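Local coordinates for protein PHOX (Pseudomonas fluorescens, PDB 4A9V) that catalyses the hydrolysis of phosphate monoesters as an alkaline phosphatase, using an iron-calcium cofactor held within a beta-propeller, at residues 103-117 with 223-235. Numbering follows the deposited sequence. Where two conformers were deposited one is given.
Sequences MPQSAEDVRKALACE and REINWHPFDPRFD
Trp227 lays one face of its indole against helix 107-115, a worked example of how a single large ring can join a short helix to an irregular loop. Val110 CG1 sits over the five-membered ring, 4.1 Å from its centroid, while one turn on Leu114 CG lies over the six-membered ring, 4.0 Å from its centroid, both as CH-pi contacts. With chi1 at 171°, Val110 swings CG1 opposite the backbone N and over the indole, and CG2 lies against the backbone of Trp227. Ile225 CG2 lies on the opposite face, so the indole is sandwiched between the helix and its own loop. At the ring edge stand Pro104 CG and the carboxylate of Glu117, its plane turned 48° from the indole and its OE2 3.6 Å from Trp227 CZ2; that carboxylate finds its main polar partner in Gln177. Leu114 also reaches Phe234, with CD1 3.8 Å from CE2 of that ring.

Phe230 turns one face to the backbone of Gln105 and Ser106, just ahead of the helix, its CZ 3.5 Å from Gln105 C. Ser106 is the N-cap, its OG accepting from Asp109 N. A water donates to both Pro104 O and Asn226 O, bridging the two backbones, and Asn226 ND2 gives a weak hydrogen bond to Met103 SD (3.4 Å).

With an alanine at Trp227, Val110 and Leu114 would probably lose the ring they rest on, opening a gap reaching Ile225 CG2. The contact is peripheral packing, though Glu117's side chain comes to about 10 Å from the diiron centre: an apolar core round the indole, its polar cost Ser106 N, buried against the Phe230 face without a hydrogen-bond partner.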
loop_
_atom_site.group_PDB
_atom_site.type_symbol
_atom_site.label_atom_id
_atom_site.label_comp_id
_atom_site.label_asym_id
_atom_site.label_seq_id
_atom_site.Cartn_x
_atom_site.Cartn_y
_atom_site.Cartn_z
ATOM N N MET A 103 -2.205 22.108 -13.123
ATOM C CA MET A 103 -3.005 21.028 -13.691
ATOM C C MET A 103 -2.538 20.673 -15.095
ATOM O O MET A 103 -2.074 21.530 -15.832
ATOM C CB MET A 103 -4.474 21.438 -13.736
ATOM C CG MET A 103 -5.084 21.622 -12.357
ATOM S SD MET A 103 -5.147 20.063 -11.459
ATOM C CE MET A 103 -5.650 20.623 -9.833
ATOM N N PRO A 104 -2.818 19.440 -15.532
ATOM C CA PRO A 104 -2.508 19.064 -16.904
ATOM C C PRO A 104 -3.170 20.009 -17.908
ATOM O O PRO A 104 -4.322 20.404 -17.719
ATOM C CB PRO A 104 -3.097 17.654 -17.015
ATOM C CG PRO A 104 -3.030 17.113 -15.621
ATOM C CD PRO A 104 -3.302 18.298 -14.736
ATOM N N GLN A 105 -2.443 20.347 -18.971
ATOM C CA GLN A 105 -2.913 21.310 -19.965
ATOM C C GLN A 105 -3.194 20.679 -21.318
ATOM O O GLN A 105 -3.500 21.383 -22.275
ATOM C CB GLN A 105 -1.884 22.420 -20.146
ATOM C CG GLN A 105 -1.656 23.219 -18.886
ATOM C CD GLN A 105 -0.663 24.347 -19.066
ATOM O OE1 GLN A 105 0.033 24.440 -20.080
ATOM N NE2 GLN A 105 -0.516 25.145 -18.030
ATOM N N SER A 106 -2.894 19.395 -21.451
ATOM C CA SER A 106 -2.917 18.751 -22.752
ATOM C C SER A 106 -3.018 17.249 -22.574
ATOM O O SER A 106 -2.730 16.721 -21.497
ATOM C CB SER A 106 -1.636 19.073 -23.514
ATOM O OG SER A 106 -0.518 18.489 -22.874
ATOM N N ALA A 107 -3.283 16.561 -23.677
ATOM C CA ALA A 107 -3.179 15.110 -23.727
ATOM C C ALA A 107 -1.785 14.619 -23.350
ATOM O O ALA A 107 -1.650 13.640 -22.621
ATOM C CB ALA A 107 -3.562 14.599 -25.106
ATOM N N GLU A 108 -0.754 15.318 -23.810
ATOM C CA GLU A 108 0.611 14.938 -23.468
ATOM C C GLU A 108 0.882 15.082 -21.975
ATOM O O GLU A 108 1.509 14.210 -21.375
ATOM C CB GLU A 108 1.627 15.731 -24.293
ATOM C CG GLU A 108 1.996 15.056 -25.611
ATOM C CD GLU A 108 2.737 13.738 -25.415
ATOM O OE1 GLU A 108 3.808 13.751 -24.772
ATOM O OE2 GLU A 108 2.310 12.704 -25.991
ATOM N N ASP A 109 0.340 16.124 -21.344
ATOM C CA ASP A 109 0.493 16.252 -19.888
ATOM C C ASP A 109 -0.171 15.077 -19.160
ATOM O O ASP A 109 0.358 14.575 -18.167
ATOM C CB ASP A 109 -0.108 17.560 -19.367
ATOM C CG ASP A 109 0.804 18.770 -19.544
ATOM O OD1 ASP A 109 1.912 18.642 -20.118
ATOM O OD2 ASP A 109 0.366 19.870 -19.136
ATOM N N VAL A 110 -1.348 14.665 -19.619
ATOM C CA VAL A 110 -2.047 13.539 -18.987
ATOM C C VAL A 110 -1.298 12.219 -19.193
ATOM O O VAL A 110 -1.096 11.457 -18.246
ATOM C CB VAL A 110 -3.491 13.423 -19.509
ATOM C CG1 VAL A 110 -4.128 12.134 -19.011
ATOM C CG2 VAL A 110 -4.302 14.632 -19.068
ATOM N N ARG A 111 -0.781 12.010 -20.400
ATOM C CA ARG A 111 0.087 10.865 -20.655
ATOM C C ARG A 111 1.302 10.859 -19.728
ATOM O O ARG A 111 1.704 9.817 -19.208
ATOM C CB ARG A 111 0.546 10.891 -22.107
ATOM C CG ARG A 111 1.409 9.708 -22.491
ATOM C CD ARG A 111 2.004 9.900 -23.867
ATOM N NE ARG A 111 3.061 8.929 -24.111
ATOM C CZ ARG A 111 3.843 8.938 -25.182
ATOM N NH1 ARG A 111 3.710 9.888 -26.097
ATOM N NH2 ARG A 111 4.769 8.002 -25.335
ATOM N N LYS A 112 1.868 12.034 -19.476
ATOM C CA LYS A 112 3.038 12.156 -18.619
ATOM C C LYS A 112 2.712 11.811 -17.158
ATOM O O LYS A 112 3.497 11.151 -16.485
ATOM C CB LYS A 112 3.594 13.573 -18.725
ATOM C CG LYS A 112 4.844 13.846 -17.922
ATOM C CD LYS A 112 5.443 15.181 -18.322
ATOM C CE LYS A 112 6.427 15.683 -17.290
ATOM N NZ LYS A 112 7.088 16.947 -17.720
ATOM N N ALA A 113 1.539 12.223 -16.679
ATOM C CA ALA A 113 1.085 11.854 -15.332
ATOM C C ALA A 113 0.857 10.348 -15.231
ATOM O O ALA A 113 1.297 9.716 -14.274
ATOM C CB ALA A 113 -0.178 12.624 -14.962
ATOM N N LEU A 114 0.182 9.769 -16.212
ATOM C CA LEU A 114 -0.043 8.325 -16.209
ATOM C C LEU A 114 1.281 7.551 -16.260
ATOM O O LEU A 114 1.417 6.489 -15.643
ATOM C CB LEU A 114 -0.928 7.942 -17.397
ATOM C CG LEU A 114 -2.420 8.165 -17.151
ATOM C CD1 LEU A 114 -3.167 8.332 -18.462
ATOM C CD2 LEU A 114 -3.023 7.025 -16.352
ATOM N N ALA A 115 2.277 8.131 -16.930
ATOM C CA ALA A 115 3.597 7.527 -17.038
ATOM C C ALA A 115 4.302 7.446 -15.686
ATOM O O ALA A 115 5.182 6.611 -15.489
ATOM C CB ALA A 115 4.445 8.312 -18.021
ATOM N N CYS A 116 3.980 8.375 -14.792
ATOM C CA CYS A 116 4.581 8.413 -13.466
ATOM C C CYS A 116 4.129 7.285 -12.558
ATOM O O CYS A 116 4.733 7.093 -11.509
ATOM C CB CYS A 116 4.223 9.722 -12.772
ATOM S SG CYS A 116 5.076 11.194 -13.367
ATOM N N GLU A 117 2.961 6.712 -12.843
ATOM C CA GLU A 117 2.315 5.775 -11.933
ATOM C C GLU A 117 2.474 4.357 -12.449
ATOM O O GLU A 117 2.788 4.146 -13.617
ATOM C CB GLU A 117 0.839 6.134 -11.776
ATOM C CG GLU A 117 0.659 7.590 -11.356
ATOM C CD GLU A 117 -0.750 8.003 -10.993
ATOM O OE1 GLU A 117 -1.642 7.154 -10.834
ATOM O OE2 GLU A 117 -0.961 9.234 -10.903
ATOM N N ARG A 223 -10.637 14.099 -8.146
ATOM C CA ARG A 223 -10.017 14.611 -6.925
ATOM C C ARG A 223 -8.777 15.442 -7.251
ATOM O O ARG A 223 -7.652 15.049 -6.954
ATOM C CB ARG A 223 -9.707 13.494 -5.930
ATOM C CG ARG A 223 -9.559 14.007 -4.504
ATOM C CD ARG A 223 -9.302 12.896 -3.497
ATOM N NE ARG A 223 -10.381 11.912 -3.474
ATOM C CZ ARG A 223 -11.341 11.871 -2.553
ATOM N NH1 ARG A 223 -11.584 12.937 -1.799
ATOM N NH2 ARG A 223 -12.136 10.808 -2.468
ATOM N N GLU A 224 -9.001 16.560 -7.934
ATOM C CA GLU A 224 -7.923 17.435 -8.375
ATOM C C GLU A 224 -6.877 16.660 -9.172
ATOM O O GLU A 224 -5.698 17.006 -9.163
ATOM C CB GLU A 224 -7.287 18.147 -7.174
ATOM C CG GLU A 224 -8.271 19.019 -6.406
ATOM C CD GLU A 224 -7.678 19.647 -5.156
ATOM O OE1 GLU A 224 -6.455 19.518 -4.939
ATOM O OE2 GLU A 224 -8.427 20.335 -4.429
ATOM N N ILE A 225 -7.349 15.729 -9.997
ATOM C CA ILE A 225 -6.487 15.011 -10.932
ATOM C C ILE A 225 -6.644 15.563 -12.362
ATOM O O ILE A 225 -5.650 15.883 -13.027
ATOM C CB ILE A 225 -6.771 13.490 -10.887
ATOM C CG1 ILE A 225 -6.528 12.935 -9.482
ATOM C CG2 ILE A 225 -5.932 12.755 -11.917
ATOM C CD1 ILE A 225 -5.150 13.219 -8.931
ATOM N N ASN A 226 -7.887 15.677 -12.829
ATOM C CA ASN A 226 -8.206 16.412 -14.044
ATOM C C ASN A 226 -7.450 15.873 -15.258
ATOM O O ASN A 226 -6.898 16.618 -16.075
ATOM C CB ASN A 226 -7.992 17.906 -13.811
ATOM C CG ASN A 226 -8.932 18.455 -12.751
ATOM O OD1 ASN A 226 -10.077 18.019 -12.650
ATOM N ND2 ASN A 226 -8.409 19.296 -11.868
ATOM N N TRP A 227 -7.573 14.560 -15.438
ATOM C CA TRP A 227 -7.189 13.898 -16.680
ATOM C C TRP A 227 -8.304 13.905 -17.695
ATOM O O TRP A 227 -8.057 13.992 -18.897
ATOM C CB TRP A 227 -6.789 12.457 -16.398
ATOM C CG TRP A 227 -5.551 12.317 -15.562
ATOM C CD1 TRP A 227 -4.647 13.310 -15.198
ATOM C CD2 TRP A 227 -5.027 11.082 -15.001
ATOM N NE1 TRP A 227 -3.615 12.775 -14.476
ATOM C CE2 TRP A 227 -3.829 11.453 -14.257
ATOM C CE3 TRP A 227 -5.505 9.791 -14.905
ATOM C CZ2 TRP A 227 -3.113 10.529 -13.526
ATOM C CZ3 TRP A 227 -4.776 8.865 -14.173
ATOM C CH2 TRP A 227 -3.612 9.228 -13.492
ATOM N N HIS A 228 -9.542 13.784 -17.227
ATOM C CA HIS A 228 -10.687 13.601 -18.115
ATOM C C HIS A 228 -10.938 14.695 -19.133
ATOM O O HIS A 228 -11.504 14.409 -20.182
ATOM C CB HIS A 228 -11.953 13.326 -17.303
ATOM C CG HIS A 228 -12.350 14.461 -16.390
ATOM N ND1 HIS A 228 -11.800 14.639 -15.167
ATOM C CD2 HIS A 228 -13.279 15.480 -16.558
ATOM C CE1 HIS A 228 -12.312 15.755 -14.614
ATOM N NE2 HIS A 228 -13.217 16.268 -15.465
ATOM N N PRO A 229 -10.462 15.935 -18.899
ATOM C CA PRO A 229 -10.675 16.939 -19.948
ATOM C C PRO A 229 -9.823 16.702 -21.192
ATOM O O PRO A 229 -10.129 17.244 -22.253
ATOM C CB PRO A 229 -10.279 18.253 -19.265
ATOM C CG PRO A 229 -10.465 17.991 -17.812
ATOM C CD PRO A 229 -10.041 16.564 -17.637
ATOM N N PHE A 230 -8.803 15.853 -21.082
ATOM C CA PHE A 230 -7.877 15.638 -22.189
ATOM C C PHE A 230 -7.783 14.177 -22.624
ATOM O O PHE A 230 -7.298 13.898 -23.723
ATOM C CB PHE A 230 -6.493 16.176 -21.835
ATOM C CG PHE A 230 -6.476 17.647 -21.545
ATOM C CD1 PHE A 230 -6.587 18.564 -22.574
ATOM C CD2 PHE A 230 -6.486 18.109 -20.240
ATOM C CE1 PHE A 230 -6.678 19.916 -22.311
ATOM C CE2 PHE A 230 -6.541 19.462 -19.971
ATOM C CZ PHE A 230 -6.651 20.366 -21.007
ATOM N N ASP A 231 -8.139 13.252 -21.735
ATOM C CA ASP A 231 -8.141 11.821 -22.061
ATOM C C ASP A 231 -9.514 11.233 -21.750
ATOM O O ASP A 231 -9.881 11.084 -20.588
ATOM C CB ASP A 231 -7.044 11.077 -21.292
ATOM C CG ASP A 231 -6.913 9.632 -21.722
ATOM O OD1 ASP A 231 -7.887 9.096 -22.296
ATOM O OD2 ASP A 231 -5.876 9.002 -21.417
ATOM N N PRO A 232 -10.319 10.980 -22.795
ATOM C CA PRO A 232 -11.710 10.602 -22.562
ATOM C C PRO A 232 -11.893 9.233 -21.918
ATOM O O PRO A 232 -12.996 8.920 -21.470
ATOM C CB PRO A 232 -12.326 10.610 -23.962
ATOM C CG PRO A 232 -11.180 10.494 -24.903
ATOM C CD PRO A 232 -10.028 11.171 -24.224
ATOM N N ARG A 233 -10.818 8.455 -21.798
ATOM C CA ARG A 233 -10.889 7.190 -21.082
ATOM C C ARG A 233 -11.352 7.406 -19.637
ATOM O O ARG A 233 -11.957 6.526 -19.034
ATOM C CB ARG A 233 -9.529 6.490 -21.122
ATOM C CG ARG A 233 -9.529 5.101 -20.505
ATOM C CD ARG A 233 -8.343 4.262 -20.952
ATOM N NE ARG A 233 -7.068 4.767 -20.455
ATOM C CZ ARG A 233 -6.367 4.186 -19.487
ATOM N NH1 ARG A 233 -6.964 3.358 -18.639
ATOM N NH2 ARG A 233 -5.079 4.456 -19.349
ATOM N N PHE A 234 -11.051 8.584 -19.103
ATOM C CA PHE A 234 -11.343 8.931 -17.719
ATOM C C PHE A 234 -12.615 9.770 -17.561
ATOM O O PHE A 234 -12.945 10.201 -16.448
ATOM C CB PHE A 234 -10.140 9.663 -17.123
ATOM C CG PHE A 234 -8.908 8.799 -17.033
ATOM C CD1 PHE A 234 -8.782 7.862 -16.028
ATOM C CD2 PHE A 234 -8.002 8.753 -18.078
ATOM C CE1 PHE A 234 -7.750 6.942 -16.038
ATOM C CE2 PHE A 234 -6.964 7.834 -18.096
ATOM C CZ PHE A 234 -6.853 6.913 -17.085
ATOM N N ASP A 235 -13.315 10.000 -18.676
ATOM C CA ASP A 235 -14.564 10.759 -18.692
ATOM C C ASP A 235 -15.750 9.812 -18.567
ATOM O O ASP A 235 -16.076 9.072 -19.502
ATOM C CB ASP A 235 -14.649 11.553 -19.993
ATOM C CG ASP A 235 -15.902 12.408 -20.093
ATOM O OD1 ASP A 235 -16.760 12.353 -19.179
ATOM O OD2 ASP A 235 -15.998 13.166 -21.079
HETATM O O HOH W 1 -6.415 19.411 -16.230
#